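PDB 6ZPV: MgGH51 from Meripilus giganteus, which probably hydrolyses terminal alpha-L-arabinofuranosyl residues from arabinose-containing polysaccharides, as a fungal alpha-L-arabinofuranosidase of glycoside hydrolase family 51. Local coordinates for residues N231-W244 against R257-L271. Numbering follows the deposited sequence.
Sequences NNLEGQTTATRWQW and RVGDWGYVNTDGLGL. With NAG (2-acetamido-2-deoxy-beta-D-glucopyranose), chain D; NAG (2-acetamido-2-deoxy-beta-D-glucopyranose), chain B; SO4 (sulfate ion), chain Q.
R257, on the first strand of the small beta-hairpin 257-258/264-265, meets T240 and N232 of the loop 231-244, which follows strand 224-227 of the (beta/alpha)8 barrel expected of a GH51 enzyme. Arginine suits its place because one flat cation can serve two carbonyls and a carboxylate at once. Its chain bends at chi3 (-75°), turning the guanidinium side-on to T240, where NE and NH2 each lie 2.9 Å from T240 O. NH1 turns to N232 O at 2.9 Å, a bond tilted from the guanidinium plane, while NH2 adds a weak one to the same oxygen. The W242 backbone N lies over one guanidinium face and G259 CA over the opposite one; the W242 ring stands nearly perpendicular, its edge toward NH1. An alanine in place of R257 would probably leave the carbonyls of N232 and T240 without these donors and D260 without its charged mate.

D260, in the hairpin's turn, supplies the countercharge: its OD2 forms a salt bridge with R257 NH2 at 3.1 Å and, from the opposite face of the carboxylate plane, accepts G235 N at 2.9 Å. The positive phi of G235 is one that a residue without a side chain adopts readily. N232, with an acceptor and a donor on one amide, ties the loop to the hairpin's turn and to its second strand. OD1 takes D260 N at 3.0 Å in a nearly straight bond (163°), and ND2 gives to N265 OD1, the two amide planes 37° apart. Beside it, N231 ND2 approaches W261 CZ2 obliquely at 4.0 Å; W261 NE1 is bonded to E23. Further along, L271, the first residue of helix 271-281, sets CD2 against CB and CE3 of W244. Between these sites one water accepts from W242 NE1 and donates to D267 OD1, 2.8 Å away, and to L269 O.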
ATOM      1  N   ASN A 231      10.419  -3.388  -4.681  1.00 10.87           N
ATOM      2  CA  ASN A 231      11.535  -4.174  -4.168  1.00 10.68           C
ATOM      3  C   ASN A 231      11.069  -5.300  -3.265  1.00 10.37           C
ATOM      4  O   ASN A 231      11.711  -6.364  -3.226  1.00 10.57           O
ATOM      5  CB  ASN A 231      12.496  -3.306  -3.392  1.00 11.50           C
ATOM      6  CG  ASN A 231      13.430  -2.487  -4.246  1.00 12.23           C
ATOM      7  OD1 ASN A 231      13.275  -2.453  -5.482  1.00 12.41           O
ATOM      8  ND2 ASN A 231      14.457  -1.900  -3.653  1.00 15.66           N
ATOM      9  N   ASN A 232       9.987  -5.108  -2.506  1.00 10.25           N
ATOM     10  CA  ASN A 232       9.556  -6.149  -1.544  1.00 10.43           C
ATOM     11  C   ASN A 232       9.110  -7.442  -2.227  1.00 10.35           C
ATOM     12  O   ASN A 232       8.985  -8.464  -1.554  1.00 10.97           O
ATOM     13  CB  ASN A 232       8.437  -5.639  -0.641  1.00 10.12           C
ATOM     14  CG  ASN A 232       8.438  -6.268   0.734  1.00 10.08           C
ATOM     15  OD1 ASN A 232       9.493  -6.283   1.401  1.00 11.20           O
ATOM     16  ND2 ASN A 232       7.300  -6.832   1.131  1.00 11.09           N
ATOM     17  N   LEU A 233       8.869  -7.437  -3.540  1.00  9.98           N
ATOM     18  CA  LEU A 233       8.629  -8.682  -4.291  1.00 10.21           C
ATOM     19  C   LEU A 233       9.870  -9.546  -4.359  1.00  9.83           C
ATOM     20  O   LEU A 233       9.787 -10.791  -4.422  1.00 10.60           O
ATOM     21  CB  LEU A 233       8.245  -8.283  -5.737  1.00 11.23           C
ATOM     22  CG  LEU A 233       8.085  -9.414  -6.771  1.00 10.46           C
ATOM     23  CD1 LEU A 233       6.806 -10.217  -6.533  1.00 10.90           C
ATOM     24  CD2 LEU A 233       8.091  -8.819  -8.168  1.00 10.88           C
ATOM     25  N   GLU A 234      11.037  -8.906  -4.521  1.00 11.13           N
ATOM     26  CA  GLU A 234      12.226  -9.539  -5.067  1.00 10.78           C
ATOM     27  C   GLU A 234      12.968 -10.437  -4.092  1.00 11.03           C
ATOM     28  O   GLU A 234      13.601 -11.430  -4.532  1.00 11.73           O
ATOM     29  CB  GLU A 234      13.152  -8.498  -5.677  1.00 11.10           C
ATOM     30  CG  GLU A 234      12.578  -7.884  -6.958  1.00 11.57           C
ATOM     31  CD  GLU A 234      13.397  -6.726  -7.448  1.00 11.40           C
ATOM     32  OE1 GLU A 234      14.334  -7.007  -8.324  1.00 12.26           O
ATOM     33  OE2 GLU A 234      13.173  -5.572  -7.036  1.00 11.63           O
ATOM     34  N   GLY A 235      12.967 -10.077  -2.803  1.00 11.74           N
ATOM     35  CA  GLY A 235      13.889 -10.735  -1.866  1.00 13.14           C
ATOM     36  C   GLY A 235      15.297 -10.257  -2.003  1.00 11.85           C
ATOM     37  O   GLY A 235      15.661  -9.625  -2.997  1.00 11.44           O
ATOM     38  N   GLN A 236      16.107 -10.602  -1.015  1.00 12.23           N
ATOM     39  CA  GLN A 236      17.562 -10.386  -1.069  1.00 12.47           C
ATOM     40  C   GLN A 236      18.270 -11.543  -1.813  1.00 12.63           C
ATOM     41  O   GLN A 236      19.369 -11.341  -2.332  1.00 14.40           O
ATOM     42  CB  GLN A 236      18.083 -10.208   0.349  1.00 13.01           C
ATOM     43  CG  GLN A 236      19.529  -9.874   0.424  1.00 16.16           C
ATOM     44  CD  GLN A 236      19.904  -8.550  -0.232  1.00 17.76           C
ATOM     45  OE1 GLN A 236      19.114  -7.569  -0.265  1.00 20.09           O
ATOM     46  NE2 GLN A 236      21.099  -8.522  -0.808  1.00 19.25           N
ATOM     47  N   THR A 237      17.659 -12.705  -1.751  1.00 12.47           N
ATOM     48  CA  THR A 237      18.138 -13.970  -2.334  1.00 12.61           C
ATOM     49  C   THR A 237      16.935 -14.695  -2.889  1.00 11.86           C
ATOM     50  O   THR A 237      15.782 -14.362  -2.570  1.00 12.43           O
ATOM     51  CB  THR A 237      18.791 -14.834  -1.233  1.00 12.64           C
ATOM     52  OG1 THR A 237      17.781 -15.111  -0.263  1.00 12.76           O
ATOM     53  CG2 THR A 237      20.041 -14.182  -0.658  1.00 13.43           C
ATOM     54  N   THR A 238      17.167 -15.738  -3.677  1.00 12.22           N
ATOM     55  CA  THR A 238      16.053 -16.563  -4.191  1.00 12.73           C
ATOM     56  C   THR A 238      15.200 -17.010  -3.014  1.00 11.96           C
ATOM     57  O   THR A 238      13.940 -16.977  -3.078  1.00 12.39           O
ATOM     58  CB  THR A 238      16.595 -17.728  -5.004  1.00 13.43           C
ATOM     59  OG1 THR A 238      17.359 -17.200  -6.105  1.00 14.41           O
ATOM     60  CG2 THR A 238      15.495 -18.619  -5.504  1.00 13.26           C
ATOM     61  N   ALA A 239      15.820 -17.470  -1.925  1.00 12.26           N
ATOM     62  CA  ALA A 239      15.070 -18.034  -0.803  1.00 12.43           C
ATOM     63  C   ALA A 239      14.201 -17.038  -0.035  1.00 12.34           C
ATOM     64  O   ALA A 239      13.248 -17.489   0.625  1.00 13.40           O
ATOM     65  CB  ALA A 239      16.021 -18.693   0.186  1.00 13.67           C
ATOM     66  N   THR A 240      14.480 -15.771  -0.160  1.00 11.88           N
ATOM     67  CA  THR A 240      13.753 -14.727   0.559  1.00 12.01           C
ATOM     68  C   THR A 240      12.773 -13.943  -0.327  1.00 11.04           C
ATOM     69  O   THR A 240      12.189 -12.964   0.163  1.00 11.85           O
ATOM     70  CB  THR A 240      14.673 -13.806   1.349  1.00 12.13           C
ATOM     71  OG1 THR A 240      15.653 -13.240   0.464  1.00 13.05           O
ATOM     72  CG2 THR A 240      15.338 -14.522   2.529  1.00 13.21           C
ATOM     73  N   ARG A 241      12.549 -14.397  -1.550  1.00 11.29           N
ATOM     74  CA  ARG A 241      11.575 -13.766  -2.442  1.00 11.41           C
ATOM     75  C   ARG A 241      10.146 -13.875  -1.865  1.00 10.70           C
ATOM     76  O   ARG A 241       9.836 -14.738  -1.053  1.00 11.25           O
ATOM     77  CB  ARG A 241      11.638 -14.471  -3.796  1.00 10.93           C
ATOM     78  CG  ARG A 241      11.013 -15.871  -3.813  1.00 11.12           C
ATOM     79  CD  ARG A 241      11.347 -16.609  -5.109  1.00 11.58           C
ATOM     80  NE  ARG A 241      10.663 -17.880  -5.244  1.00 11.61           N
ATOM     81  CZ  ARG A 241      10.985 -19.018  -4.638  1.00 11.48           C
ATOM     82  NH1 ARG A 241      12.050 -19.064  -3.837  1.00 11.90           N
ATOM     83  NH2 ARG A 241      10.216 -20.087  -4.784  1.00 12.10           N
ATOM     84  N   TRP A 242       9.274 -12.997  -2.360  1.00 10.52           N
ATOM     85  CA  TRP A 242       7.839 -13.150  -2.036  1.00 10.45           C
ATOM     86  C   TRP A 242       7.339 -14.418  -2.755  1.00 10.16           C
ATOM     87  O   TRP A 242       7.634 -14.599  -3.937  1.00 11.08           O
ATOM     88  CB  TRP A 242       7.116 -11.884  -2.465  1.00 10.49           C
ATOM     89  CG  TRP A 242       5.652 -11.839  -2.127  1.00 10.21           C
ATOM     90  CD1 TRP A 242       5.094 -11.349  -0.989  1.00 10.44           C
ATOM     91  CD2 TRP A 242       4.552 -12.300  -2.934  1.00  9.88           C
ATOM     92  NE1 TRP A 242       3.744 -11.466  -1.016  1.00 10.52           N
ATOM     93  CE2 TRP A 242       3.368 -12.021  -2.197  1.00 10.08           C
ATOM     94  CE3 TRP A 242       4.434 -12.830  -4.216  1.00 10.64           C
ATOM     95  CZ2 TRP A 242       2.103 -12.309  -2.727  1.00 11.16           C
ATOM     96  CZ3 TRP A 242       3.177 -13.103  -4.715  1.00 11.23           C
ATOM     97  CH2 TRP A 242       2.021 -12.830  -3.991  1.00 11.34           C
ATOM     98  N   GLN A 243       6.516 -15.201  -2.068  1.00 10.42           N
ATOM     99  CA  GLN A 243       5.883 -16.419  -2.610  1.00 10.53           C
ATOM    100  C   GLN A 243       4.407 -16.395  -2.326  1.00 10.06           C
ATOM    101  O   GLN A 243       4.006 -16.364  -1.128  1.00 11.01           O
ATOM    102  CB  GLN A 243       6.515 -17.712  -2.033  1.00 10.49           C
ATOM    103  CG  GLN A 243       7.978 -17.880  -2.353  1.00 10.83           C
ATOM    104  CD  GLN A 243       8.490 -19.280  -2.014  1.00 11.91           C
ATOM    105  OE1 GLN A 243       7.876 -20.263  -2.455  1.00 12.60           O
ATOM    106  NE2 GLN A 243       9.593 -19.385  -1.306  1.00 13.35           N
ATOM    107  N   TRP A 244       3.575 -16.519  -3.338  1.00 10.25           N
ATOM    108  CA  TRP A 244       2.127 -16.346  -3.137  1.00 10.64           C
ATOM    109  C   TRP A 244       1.541 -17.363  -2.160  1.00 10.75           C
ATOM    110  O   TRP A 244       0.672 -17.008  -1.331  1.00 10.82           O
ATOM    111  CB  TRP A 244       1.382 -16.501  -4.511  1.00 12.39           C
ATOM    112  CG  TRP A 244       1.205 -17.890  -5.015  1.00 11.43           C
ATOM    113  CD1 TRP A 244       2.109 -18.643  -5.711  1.00 11.94           C
ATOM    114  CD2 TRP A 244       0.069 -18.743  -4.767  1.00 12.24           C
ATOM    115  NE1 TRP A 244       1.630 -19.927  -5.879  1.00 12.50           N
ATOM    116  CE2 TRP A 244       0.396 -20.009  -5.304  1.00 12.15           C
ATOM    117  CE3 TRP A 244      -1.138 -18.593  -4.060  1.00 12.48           C
ATOM    118  CZ2 TRP A 244      -0.480 -21.101  -5.172  1.00 13.73           C
ATOM    119  CZ3 TRP A 244      -1.958 -19.679  -3.926  1.00 13.14           C
ATOM    120  CH2 TRP A 244      -1.646 -20.935  -4.475  1.00 13.69           C
ATOM    121  N   ARG A 257       8.280 -13.713   6.090  1.00 10.96           N
ATOM    122  CA  ARG A 257       9.551 -13.594   5.394  1.00 10.55           C
ATOM    123  C   ARG A 257      10.162 -12.272   5.800  1.00 11.42           C
ATOM    124  O   ARG A 257       9.459 -11.283   6.075  1.00 12.11           O
ATOM    125  CB  ARG A 257       9.395 -13.680   3.861  1.00 10.89           C
ATOM    126  CG  ARG A 257       8.376 -12.729   3.240  1.00 10.27           C
ATOM    127  CD  ARG A 257       8.379 -12.818   1.729  1.00 10.50           C
ATOM    128  NE  ARG A 257       9.537 -12.173   1.114  1.00 10.39           N
ATOM    129  CZ  ARG A 257       9.564 -10.950   0.637  1.00 10.09           C
ATOM    130  NH1 ARG A 257       8.546 -10.105   0.758  1.00 10.63           N
ATOM    131  NH2 ARG A 257      10.664 -10.537   0.025  1.00 10.90           N
ATOM    132  N   VAL A 258      11.481 -12.228   5.748  1.00 11.70           N
ATOM    133  CA  VAL A 258      12.214 -10.968   5.842  1.00 12.57           C
ATOM    134  C   VAL A 258      12.046 -10.228   4.534  1.00 11.35           C
ATOM    135  O   VAL A 258      12.415 -10.755   3.494  1.00 12.30           O
ATOM    136  CB  VAL A 258      13.680 -11.202   6.195  1.00 13.46           C
ATOM    137  CG1 VAL A 258      14.425  -9.869   6.221  1.00 15.68           C
ATOM    138  CG2 VAL A 258      13.809 -11.948   7.549  1.00 17.02           C
ATOM    139  N   GLY A 259      11.466  -9.030   4.601  1.00 12.41           N
ATOM    140  CA  GLY A 259      11.273  -8.213   3.416  1.00 12.51           C
ATOM    141  C   GLY A 259      12.508  -7.373   3.105  1.00 12.74           C
ATOM    142  O   GLY A 259      13.591  -7.611   3.640  1.00 14.84           O
ATOM    143  N   ASP A 260      12.320  -6.393   2.245  1.00 12.75           N
ATOM    144  CA  ASP A 260      13.455  -5.652   1.708  1.00 13.92           C
ATOM    145  C   ASP A 260      13.634  -4.277   2.355  1.00 13.69           C
ATOM    146  O   ASP A 260      14.409  -3.495   1.840  1.00 18.04           O
ATOM    147  CB  ASP A 260      13.285  -5.789   0.173  1.00 18.25           C
ATOM    148  CG  ASP A 260      13.349  -7.367  -0.312  1.00 18.91           C
ATOM    149  OD1 ASP A 260      14.498  -8.044   0.009  1.00 17.74           O
ATOM    150  OD2 ASP A 260      12.240  -8.016  -0.825  1.00 13.80           O
ATOM    151  N   TRP A 261      12.983  -4.052   3.498  1.00 12.20           N
ATOM    152  CA  TRP A 261      12.945  -2.742   4.173  1.00 12.90           C
ATOM    153  C   TRP A 261      13.284  -2.838   5.653  1.00 13.47           C
ATOM    154  O   TRP A 261      12.957  -1.930   6.412  1.00 14.47           O
ATOM    155  CB  TRP A 261      11.601  -2.031   3.863  1.00 12.59           C
ATOM    156  CG  TRP A 261      11.446  -1.774   2.401  1.00 11.81           C
ATOM    157  CD1 TRP A 261      10.642  -2.411   1.533  1.00 12.20           C
ATOM    158  CD2 TRP A 261      12.231  -0.839   1.619  1.00 11.64           C
ATOM    159  NE1 TRP A 261      10.825  -1.931   0.276  1.00 11.43           N
ATOM    160  CE2 TRP A 261      11.796  -0.971   0.289  1.00 11.87           C
ATOM    161  CE3 TRP A 261      13.207   0.114   1.928  1.00 13.30           C
ATOM    162  CZ2 TRP A 261      12.301  -0.195  -0.746  1.00 12.81           C
ATOM    163  CZ3 TRP A 261      13.714   0.894   0.895  1.00 14.23           C
ATOM    164  CH2 TRP A 261      13.255   0.736  -0.437  1.00 13.89           C
ATOM    165  N   GLY A 262      13.986  -3.910   6.034  1.00 13.15           N
ATOM    166  CA  GLY A 262      14.562  -4.041   7.370  1.00 14.41           C
ATOM    167  C   GLY A 262      13.715  -4.754   8.382  1.00 13.73           C
ATOM    168  O   GLY A 262      14.149  -4.924   9.508  1.00 16.93           O
ATOM    169  N   TYR A 263      12.512  -5.204   8.021  1.00 12.46           N
ATOM    170  CA  TYR A 263      11.601  -5.847   8.983  1.00 12.26           C
ATOM    171  C   TYR A 263      10.963  -7.111   8.432  1.00 11.82           C
ATOM    172  O   TYR A 263      10.804  -7.329   7.221  1.00 11.67           O
ATOM    173  CB  TYR A 263      10.561  -4.842   9.518  1.00 12.79           C
ATOM    174  CG  TYR A 263       9.691  -4.179   8.487  1.00 11.41           C
ATOM    175  CD1 TYR A 263       8.484  -4.742   8.085  1.00 11.30           C
ATOM    176  CD2 TYR A 263      10.033  -2.971   7.932  1.00 11.87           C
ATOM    177  CE1 TYR A 263       7.651  -4.118   7.159  1.00 11.41           C
ATOM    178  CE2 TYR A 263       9.253  -2.336   6.987  1.00 11.26           C
ATOM    179  CZ  TYR A 263       8.068  -2.913   6.591  1.00 11.04           C
ATOM    180  OH  TYR A 263       7.293  -2.224   5.687  1.00 11.48           O
ATOM    181  N   VAL A 264      10.550  -7.939   9.376  1.00 12.39           N
ATOM    182  CA  VAL A 264       9.775  -9.146   9.068  1.00 11.81           C
ATOM    183  C   VAL A 264       8.379  -8.786   8.581  1.00 11.05           C
ATOM    184  O   VAL A 264       7.695  -7.976   9.209  1.00 12.19           O
ATOM    185  CB  VAL A 264       9.707 -10.077  10.290  1.00 11.88           C
ATOM    186  CG1 VAL A 264       8.825 -11.260  10.044  1.00 12.55           C
ATOM    187  CG2 VAL A 264      11.104 -10.512  10.693  1.00 15.11           C
ATOM    188  N   ASN A 265       7.964  -9.436   7.496  1.00  9.98           N
ATOM    189  CA  ASN A 265       6.573  -9.440   7.069  1.00 10.07           C
ATOM    190  C   ASN A 265       5.907 -10.706   7.590  1.00 10.11           C
ATOM    191  O   ASN A 265       6.392 -11.802   7.405  1.00 10.84           O
ATOM    192  CB  ASN A 265       6.476  -9.417   5.549  1.00 10.52           C
ATOM    193  CG  ASN A 265       6.887  -8.175   4.826  1.00 10.29           C
ATOM    194  OD1 ASN A 265       6.437  -7.987   3.671  1.00 11.22           O
ATOM    195  ND2 ASN A 265       7.735  -7.321   5.392  1.00 11.44           N
ATOM    196  N   THR A 266       4.722 -10.523   8.203  1.00 10.24           N
ATOM    197  CA  THR A 266       3.939 -11.672   8.668  1.00 10.27           C
ATOM    198  C   THR A 266       3.334 -12.463   7.499  1.00  9.93           C
ATOM    199  O   THR A 266       3.001 -13.645   7.698  1.00 10.49           O
ATOM    200  CB  THR A 266       2.806 -11.243   9.580  1.00 10.70           C
ATOM    201  OG1 THR A 266       1.798 -10.500   8.850  1.00 10.68           O
ATOM    202  CG2 THR A 266       3.258 -10.485  10.812  1.00 10.59           C
ATOM    203  N   ASP A 267       3.120 -11.793   6.366  1.00 10.19           N
ATOM    204  CA  ASP A 267       2.311 -12.309   5.246  1.00 10.03           C
ATOM    205  C   ASP A 267       0.857 -12.506   5.659  1.00  9.90           C
ATOM    206  O   ASP A 267       0.106 -13.179   4.918  1.00 10.51           O
ATOM    207  CB  ASP A 267       2.971 -13.498   4.560  1.00 10.52           C
ATOM    208  CG  ASP A 267       4.121 -13.109   3.626  1.00 10.62           C
ATOM    209  OD1 ASP A 267       4.112 -11.935   3.161  1.00 11.23           O
ATOM    210  OD2 ASP A 267       4.952 -13.994   3.341  1.00 11.49           O
ATOM    211  N   GLY A 268       0.419 -11.881   6.766  1.00 10.08           N
ATOM    212  CA  GLY A 268      -0.998 -11.806   7.063  1.00 10.21           C
ATOM    213  C   GLY A 268      -1.763 -11.019   6.028  1.00  9.56           C
ATOM    214  O   GLY A 268      -2.937 -11.308   5.796  1.00 10.41           O
ATOM    215  N   LEU A 269      -1.116 -10.010   5.466  1.00 10.69           N
ATOM    216  CA  LEU A 269      -1.626  -9.307   4.293  1.00 10.70           C
ATOM    217  C   LEU A 269      -1.181 -10.142   3.095  1.00 10.61           C
ATOM    218  O   LEU A 269      -0.050  -9.973   2.611  1.00 11.04           O
ATOM    219  CB  LEU A 269      -1.103  -7.894   4.225  1.00 11.26           C
ATOM    220  CG  LEU A 269      -1.530  -7.086   2.997  1.00 11.81           C
ATOM    221  CD1 LEU A 269      -3.014  -6.994   2.892  1.00 14.60           C
ATOM    222  CD2 LEU A 269      -0.886  -5.703   3.039  1.00 13.50           C
ATOM    223  N   GLY A 270      -2.011 -11.090   2.701  1.00 10.16           N
ATOM    224  CA  GLY A 270      -1.677 -12.043   1.664  1.00 10.12           C
ATOM    225  C   GLY A 270      -2.558 -11.940   0.443  1.00 10.32           C
ATOM    226  O   GLY A 270      -3.398 -11.030   0.320  1.00 10.46           O
ATOM    227  N   LEU A 271      -2.336 -12.836  -0.523  1.00 10.61           N
ATOM    228  CA  LEU A 271      -2.958 -12.661  -1.847  1.00 10.41           C
ATOM    229  C   LEU A 271      -4.477 -12.535  -1.728  1.00 10.29           C
ATOM    230  O   LEU A 271      -5.055 -11.695  -2.453  1.00 10.90           O
ATOM    231  CB  LEU A 271      -2.506 -13.789  -2.774  1.00 10.68           C
ATOM    232  CG  LEU A 271      -2.999 -13.723  -4.217  1.00 10.73           C
ATOM    233  CD1 LEU A 271      -2.728 -12.369  -4.879  1.00 11.01           C
ATOM    234  CD2 LEU A 271      -2.356 -14.803  -5.053  1.00 11.36           C
TER
HETATM  235  C1  NAG D   1       5.233 -22.399  -1.948  1.00 14.06           C
HETATM  236  C2  NAG D   1       5.840 -23.219  -0.824  1.00 14.54           C
HETATM  237  C3  NAG D   1       7.267 -23.623  -1.216  1.00 14.97           C
HETATM  238  C4  NAG D   1       7.274 -24.342  -2.568  1.00 15.05           C
HETATM  239  C5  NAG D   1       6.595 -23.443  -3.621  1.00 13.94           C
HETATM  240  C6  NAG D   1       6.475 -24.146  -5.007  1.00 15.38           C
HETATM  241  C7  NAG D   1       5.138 -22.969   1.501  1.00 26.68           C
HETATM  242  C8  NAG D   1       5.228 -22.172   2.753  1.00 22.60           C
HETATM  243  N2  NAG D   1       5.847 -22.522   0.455  1.00 15.72           N
HETATM  244  O3  NAG D   1       7.852 -24.488  -0.198  1.00 18.20           O
HETATM  245  O4  NAG D   1       8.647 -24.530  -2.952  1.00 15.57           O
HETATM  246  O5  NAG D   1       5.270 -23.190  -3.182  1.00 14.58           O
HETATM  247  O6  NAG D   1       5.899 -23.262  -6.022  1.00 16.96           O
HETATM  248  O7  NAG D   1       4.542 -23.989   1.461  1.00 39.12           O
HETATM  249  C1  NAG B   2       8.951 -25.871  -3.397  1.00 14.94           C
HETATM  250  C2  NAG B   2      10.270 -25.831  -4.128  1.00 17.31           C
HETATM  251  C3  NAG B   2      10.663 -27.296  -4.511  1.00 18.79           C
HETATM  252  C4  NAG B   2      10.514 -28.217  -3.323  1.00 18.97           C
HETATM  253  C5  NAG B   2       9.226 -28.090  -2.556  1.00 18.14           C
HETATM  254  C6  NAG B   2       9.135 -28.907  -1.245  1.00 24.98           C
HETATM  255  C7  NAG B   2      10.399 -23.765  -5.500  1.00 18.53           C
HETATM  256  C8  NAG B   2      10.098 -23.109  -6.792  1.00 20.30           C
HETATM  257  N2  NAG B   2      10.115 -25.074  -5.354  1.00 16.74           N
HETATM  258  O3  NAG B   2      11.923 -27.282  -5.092  1.00 20.55           O
HETATM  259  O4  NAG B   2      10.612 -29.596  -3.793  1.00 22.13           O
HETATM  260  O5  NAG B   2       9.052 -26.693  -2.249  1.00 17.80           O
HETATM  261  O6  NAG B   2      10.178 -28.306  -0.364  1.00 30.64           O
HETATM  262  O7  NAG B   2      10.774 -23.010  -4.608  1.00 19.69           O
HETATM  263  S   SO4 Q 727      20.628 -17.556  -4.692  0.44 17.17           S
HETATM  264  O1  SO4 Q 727      20.669 -18.452  -3.545  0.70 22.41           O
HETATM  265  O2  SO4 Q 727      19.818 -18.281  -5.807  0.70 18.08           O
HETATM  266  O3  SO4 Q 727      21.980 -17.329  -5.200  0.70 25.06           O
HETATM  267  O4  SO4 Q 727      20.031 -16.355  -4.189  0.70 16.30           O
HETATM  268  O   HOH W   1      14.994  -2.591  -0.853  1.00 23.68           O
HETATM  269  O   HOH W   2       8.810  -5.141   3.833  1.00 10.52           O
HETATM  270  O   HOH W   3      16.723  -6.760   0.270  1.00 27.42           O
HETATM  271  O   HOH W   4       2.325 -10.713   1.443  1.00 12.04           O
HETATM  272  O   HOH W   5       5.811 -15.064   0.881  1.00 12.27           O